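MdbA (Actinomyces oris, PDB 4Z7X) is a thiol-disulfide oxidoreductase of the thioredoxin superfamily that probably forms disulfide bonds in exported proteins, in a machinery linked to sortase-mediated pilus assembly. Local coordinates at residues Phe14-Ala22 and Leu183-Leu193. Numbering follows the deposited sequence.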
ATOM      1  N   PHE A  14      -3.494   2.345  19.059  1.00 39.93           N
ATOM      2  CA  PHE A  14      -3.990   2.185  17.636  1.00 33.18           C
ATOM      3  C   PHE A  14      -5.378   1.548  17.601  1.00 27.97           C
ATOM      4  O   PHE A  14      -5.612   0.525  18.230  1.00 35.02           O
ATOM      5  CB  PHE A  14      -3.053   1.311  16.793  1.00 22.05           C
ATOM      6  CG  PHE A  14      -1.655   1.798  16.748  1.00 22.00           C
ATOM      7  CD1 PHE A  14      -1.236   2.642  15.765  1.00 21.97           C
ATOM      8  CD2 PHE A  14      -0.743   1.409  17.704  1.00 25.99           C
ATOM      9  CE1 PHE A  14       0.076   3.147  15.759  1.00 21.39           C
ATOM     10  CE2 PHE A  14       0.561   1.877  17.691  1.00 28.87           C
ATOM     11  CZ  PHE A  14       0.980   2.735  16.698  1.00 24.10           C
ATOM     12  N   PRO A  15      -6.325   2.167  16.893  1.00 27.26           N
ATOM     13  CA  PRO A  15      -7.682   1.634  16.903  1.00 22.59           C
ATOM     14  C   PRO A  15      -7.755   0.225  16.344  1.00 23.19           C
ATOM     15  O   PRO A  15      -6.992  -0.148  15.444  1.00 27.56           O
ATOM     16  CB  PRO A  15      -8.430   2.587  15.997  1.00 24.08           C
ATOM     17  CG  PRO A  15      -7.704   3.866  16.193  1.00 25.47           C
ATOM     18  CD  PRO A  15      -6.267   3.439  16.159  1.00 30.52           C
ATOM     19  N   ALA A  16      -8.672  -0.557  16.894  1.00 23.00           N
ATOM     20  CA  ALA A  16      -8.882  -1.898  16.429  1.00 23.08           C
ATOM     21  C   ALA A  16      -9.307  -1.928  14.963  1.00 24.53           C
ATOM     22  O   ALA A  16      -9.956  -0.986  14.469  1.00 23.60           O
ATOM     23  CB  ALA A  16      -9.913  -2.588  17.287  1.00 24.45           C
ATOM     24  N   PRO A  17      -8.914  -3.005  14.245  1.00 22.14           N
ATOM     25  CA  PRO A  17      -9.367  -3.079  12.851  1.00 22.20           C
ATOM     26  C   PRO A  17     -10.877  -2.874  12.651  1.00 20.07           C
ATOM     27  O   PRO A  17     -11.303  -2.315  11.660  1.00 23.15           O
ATOM     28  CB  PRO A  17      -8.927  -4.486  12.425  1.00 23.35           C
ATOM     29  CG  PRO A  17      -7.693  -4.738  13.249  1.00 27.52           C
ATOM     30  CD  PRO A  17      -7.928  -4.060  14.571  1.00 23.39           C
ATOM     31  N   SER A  18     -11.679  -3.298  13.614  1.00 20.59           N
ATOM     32  CA  SER A  18     -13.114  -3.103  13.534  1.00 20.96           C
ATOM     33  C   SER A  18     -13.568  -1.666  13.432  1.00 21.80           C
ATOM     34  O   SER A  18     -14.684  -1.403  12.990  1.00 25.15           O
ATOM     35  CB  SER A  18     -13.821  -3.789  14.719  1.00 22.39           C
ATOM     36  OG  SER A  18     -13.347  -3.331  15.978  1.00 26.93           O
ATOM     37  N   GLU A  19     -12.695  -0.738  13.821  1.00 22.13           N
ATOM     38  CA  GLU A  19     -12.965   0.689  13.735  1.00 23.99           C
ATOM     39  C   GLU A  19     -12.668   1.274  12.366  1.00 19.15           C
ATOM     40  O   GLU A  19     -13.015   2.423  12.117  1.00 22.76           O
ATOM     41  CB  GLU A  19     -12.138   1.453  14.785  1.00 23.02           C
ATOM     42  CG  GLU A  19     -12.444   1.091  16.220  1.00 23.51           C
ATOM     43  CD  GLU A  19     -13.775   1.653  16.640  1.00 30.52           C
ATOM     44  OE1 GLU A  19     -14.654   0.834  16.943  1.00 42.83           O
ATOM     45  OE2 GLU A  19     -13.939   2.901  16.621  1.00 32.61           O
ATOM     46  N   GLY A  20     -12.015   0.527  11.466  1.00 19.16           N
ATOM     47  CA  GLY A  20     -11.803   1.078  10.127  1.00 21.95           C
ATOM     48  C   GLY A  20     -10.776   2.199  10.128  1.00 20.87           C
ATOM     49  O   GLY A  20      -9.708   2.102  10.757  1.00 21.36           O
ATOM     50  N   LEU A  21     -11.105   3.257   9.389  1.00 20.46           N
ATOM     51  CA  LEU A  21     -10.201   4.378   9.169  1.00 18.39           C
ATOM     52  C   LEU A  21     -10.549   5.261  10.314  1.00 19.98           C
ATOM     53  O   LEU A  21     -11.594   5.890  10.328  1.00 19.73           O
ATOM     54  CB  LEU A  21     -10.523   5.033   7.828  1.00 18.21           C
ATOM     55  CG  LEU A  21      -9.521   6.023   7.317  1.00 18.63           C
ATOM     56  CD1 LEU A  21     -10.069   6.489   5.974  1.00 18.53           C
ATOM     57  CD2 LEU A  21      -9.359   7.211   8.258  1.00 24.12           C
ATOM     58  N   ALA A  22      -9.689   5.269  11.291  1.00 17.12           N
ATOM     59  CA  ALA A  22     -10.027   5.794  12.572  1.00 17.73           C
ATOM     60  C   ALA A  22      -8.872   6.574  13.189  1.00 18.38           C
ATOM     61  O   ALA A  22      -8.865   6.802  14.435  1.00 22.34           O
ATOM     62  CB  ALA A  22     -10.464   4.659  13.505  1.00 24.31           C
ATOM     63  N   LEU A 183       6.766   2.772  12.374  1.00 12.46           N
ATOM     64  CA  LEU A 183       5.370   2.967  12.766  1.00 12.70           C
ATOM     65  C   LEU A 183       4.488   1.867  12.174  1.00 12.16           C
ATOM     66  O   LEU A 183       3.550   1.387  12.832  1.00 12.25           O
ATOM     67  CB  LEU A 183       4.873   4.344  12.315  1.00 12.05           C
ATOM     68  CG  LEU A 183       3.466   4.727  12.720  1.00 13.54           C
ATOM     69  CD1 LEU A 183       3.299   4.820  14.237  1.00 16.52           C
ATOM     70  CD2 LEU A 183       3.125   6.086  12.114  1.00 13.39           C
ATOM     71  N   GLY A 184       4.762   1.483  10.938  1.00 10.58           N
ATOM     72  CA  GLY A 184       3.913   0.439  10.324  1.00 11.61           C
ATOM     73  C   GLY A 184       4.053  -0.870  11.084  1.00 12.65           C
ATOM     74  O   GLY A 184       3.104  -1.596  11.286  1.00 13.73           O
ATOM     75  N   ASP A 185       5.274  -1.187  11.476  1.00 12.73           N
ATOM     76  CA  ASP A 185       5.511  -2.386  12.289  1.00 15.16           C
ATOM     77  C   ASP A 185       4.830  -2.235  13.657  1.00 16.09           C
ATOM     78  O   ASP A 185       4.235  -3.172  14.150  1.00 18.46           O
ATOM     79  CB  ASP A 185       6.992  -2.582  12.505  1.00 15.63           C
ATOM     80  CG  ASP A 185       7.664  -3.192  11.358  1.00 20.77           C
ATOM     81  OD1 ASP A 185       7.005  -3.964  10.606  1.00 22.01           O
ATOM     82  OD2 ASP A 185       8.893  -2.951  11.236  1.00 24.06           O
ATOM     83  N   GLU A 186       4.902  -1.050  14.255  1.00 15.86           N
ATOM     84  CA  GLU A 186       4.266  -0.807  15.550  1.00 17.70           C
ATOM     85  C   GLU A 186       2.759  -1.023  15.475  1.00 16.68           C
ATOM     86  O   GLU A 186       2.149  -1.611  16.374  1.00 18.86           O
ATOM     87  CB  GLU A 186       4.586   0.612  16.045  1.00 21.71           C
ATOM     88  CG  GLU A 186       4.032   0.918  17.425  1.00 27.16           C
ATOM     89  CD  GLU A 186       4.241   2.337  17.898  1.00 31.23           C
ATOM     90  OE1 GLU A 186       4.803   3.179  17.155  1.00 27.95           O
ATOM     91  OE2 GLU A 186       3.793   2.616  19.035  1.00 33.34           O
ATOM     92  N   ALA A 187       2.157  -0.518  14.416  1.00 15.33           N
ATOM     93  CA  ALA A 187       0.720  -0.620  14.226  1.00 17.55           C
ATOM     94  C   ALA A 187       0.279  -2.076  13.971  1.00 18.44           C
ATOM     95  O   ALA A 187      -0.751  -2.540  14.466  1.00 22.09           O
ATOM     96  CB  ALA A 187       0.264   0.302  13.117  1.00 15.88           C
ATOM     97  N   PHE A 188       1.067  -2.795  13.179  1.00 15.02           N
ATOM     98  CA  PHE A 188       0.774  -4.171  12.865  1.00 15.56           C
ATOM     99  C   PHE A 188       0.823  -4.995  14.156  1.00 16.29           C
ATOM    100  O   PHE A 188      -0.096  -5.769  14.442  1.00 21.50           O
ATOM    101  CB  PHE A 188       1.791  -4.697  11.847  1.00 15.11           C
ATOM    102  CG  PHE A 188       1.525  -6.079  11.365  1.00 15.25           C
ATOM    103  CD1 PHE A 188       0.721  -6.292  10.257  1.00 19.07           C
ATOM    104  CD2 PHE A 188       2.052  -7.177  12.032  1.00 19.52           C
ATOM    105  CE1 PHE A 188       0.441  -7.562   9.805  1.00 19.72           C
ATOM    106  CE2 PHE A 188       1.812  -8.469  11.574  1.00 19.32           C
ATOM    107  CZ  PHE A 188       0.999  -8.659  10.469  1.00 21.28           C
ATOM    108  N   LYS A 189       1.857  -4.750  14.982  1.00 20.05           N
ATOM    109  CA  LYS A 189       2.007  -5.459  16.266  1.00 23.26           C
ATOM    110  C   LYS A 189       0.903  -5.141  17.240  1.00 24.94           C
ATOM    111  O   LYS A 189       0.436  -6.044  17.953  1.00 29.55           O
ATOM    112  CB  LYS A 189       3.358  -5.173  16.948  1.00 26.01           C
ATOM    113  CG  LYS A 189       3.586  -6.010  18.218  1.00 39.42           C
ATOM    114  CD  LYS A 189       4.327  -5.250  19.310  1.00 52.29           C
ATOM    115  CE  LYS A 189       3.627  -5.386  20.661  1.00 65.87           C
ATOM    116  NZ  LYS A 189       4.326  -4.659  21.766  1.00 63.95           N
ATOM    117  N   ALA A 190       0.513  -3.871  17.294  1.00 24.81           N
ATOM    118  CA  ALA A 190      -0.483  -3.403  18.252  1.00 28.74           C
ATOM    119  C   ALA A 190      -1.796  -4.135  18.053  1.00 32.25           C
ATOM    120  O   ALA A 190      -2.472  -4.494  19.012  1.00 31.96           O
ATOM    121  CB  ALA A 190      -0.707  -1.906  18.112  1.00 31.16           C
ATOM    122  N   ARG A 191      -2.124  -4.383  16.791  1.00 27.79           N
ATOM    123  CA  ARG A 191      -3.376  -5.001  16.408  1.00 28.06           C
ATOM    124  C   ARG A 191      -3.324  -6.518  16.370  1.00 23.10           C
ATOM    125  O   ARG A 191      -4.338  -7.192  16.030  1.00 25.83           O
ATOM    126  CB  ARG A 191      -3.784  -4.429  15.073  1.00 25.25           C
ATOM    127  CG  ARG A 191      -4.048  -2.948  15.229  1.00 24.93           C
ATOM    128  CD  ARG A 191      -4.213  -2.329  13.915  1.00 23.34           C
ATOM    129  NE  ARG A 191      -4.839  -1.019  14.065  1.00 20.84           N
ATOM    130  CZ  ARG A 191      -4.599   0.005  13.260  1.00 22.11           C
ATOM    131  NH1 ARG A 191      -5.224   1.164  13.438  1.00 28.41           N
ATOM    132  NH2 ARG A 191      -3.674  -0.109  12.337  1.00 26.77           N
ATOM    133  N   GLU A 192      -2.150  -7.042  16.727  1.00 25.26           N
ATOM    134  CA  GLU A 192      -1.920  -8.482  16.922  1.00 26.93           C
ATOM    135  C   GLU A 192      -2.297  -9.301  15.699  1.00 23.07           C
ATOM    136  O   GLU A 192      -2.888 -10.385  15.787  1.00 26.18           O
ATOM    137  CB  GLU A 192      -2.666  -8.962  18.150  1.00 31.78           C
ATOM    138  CG  GLU A 192      -2.215  -8.220  19.412  1.00 41.16           C
ATOM    139  CD  GLU A 192      -2.206  -9.066  20.668  1.00 55.91           C
ATOM    140  OE1 GLU A 192      -2.341  -8.464  21.743  1.00 87.74           O
ATOM    141  OE2 GLU A 192      -2.038 -10.305  20.598  1.00 60.39           O
ATOM    142  N   LEU A 193      -1.915  -8.771  14.558  1.00 25.78           N
ATOM    143  CA  LEU A 193      -2.167  -9.431  13.296  1.00 23.39           C
ATOM    144  C   LEU A 193      -1.128 -10.536  13.142  1.00 29.16           C
ATOM    145  O   LEU A 193      -0.042 -10.484  13.731  1.00 30.53           O
ATOM    146  CB  LEU A 193      -2.115  -8.423  12.158  1.00 24.96           C
ATOM    147  CG  LEU A 193      -3.116  -7.279  12.354  1.00 22.18           C
ATOM    148  CD1 LEU A 193      -3.022  -6.353  11.157  1.00 23.38           C
ATOM    149  CD2 LEU A 193      -4.542  -7.761  12.507  1.00 23.22           C
TER
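Arg191 holds the backbone carbonyl of Pro15 with two nitrogens, NE and NH1. Both bonds go to the same oxygen. The NE bond is the shorter, 2.7 Å from Arg191 NE to Pro15 O, and it meets the carbonyl almost head-on. Arg191 NH1 lies 3.0 Å from Pro15 O, in the carbonyl plane and on a lone pair, with a more bent N-H...O angle of 134°. The oxygen sits close to the guanidinium plane. Phe14 CB sits over one face of that group, toward its rim. Pro17 CD lies alongside the aliphatic part of Arg191, nearest its CG, and Pro17 CG touches Leu193 CD2 loosely.

The Phe14 ring lies on the helix surface. Ala187 CA stands over its centre in a CH-pi contact, 4.0 Å from the ring centroid. Leu183 CD1 and the Glu186 carboxylate carbon meet the ring edge, with Leu183 CD1 3.9 Å from Phe14 CE1. The carboxylate plane is turned 78° from the ring. Ala190 CB packs tightly against Phe14 CD2 at 3.3 Å. Glu186 reaches the ring because CG is anti to its backbone N (chi1 -176°) and the chain runs on extended.

Arg191 follows the last turn of the helix, where Glu192 has positive phi in a Schellman motif. Arg191 NH2 forms a salt bridge with Asp38 OD2, which helps fix the guanidinium. With an alanine in its place, Pro15 O would probably lose both of these donors and Asp38 this charged partner.

This is a surface contact that joins the start of the modelled chain, ahead of strand 41-43, to the C-terminal part of helix 178-190 and the residues just after it, in the thioredoxin-like domain. Pro17 and Leu193 both rest on Phe200 of strand 198-201, while Leu193 also touches Tyr62 of the neighbouring strand 58-63.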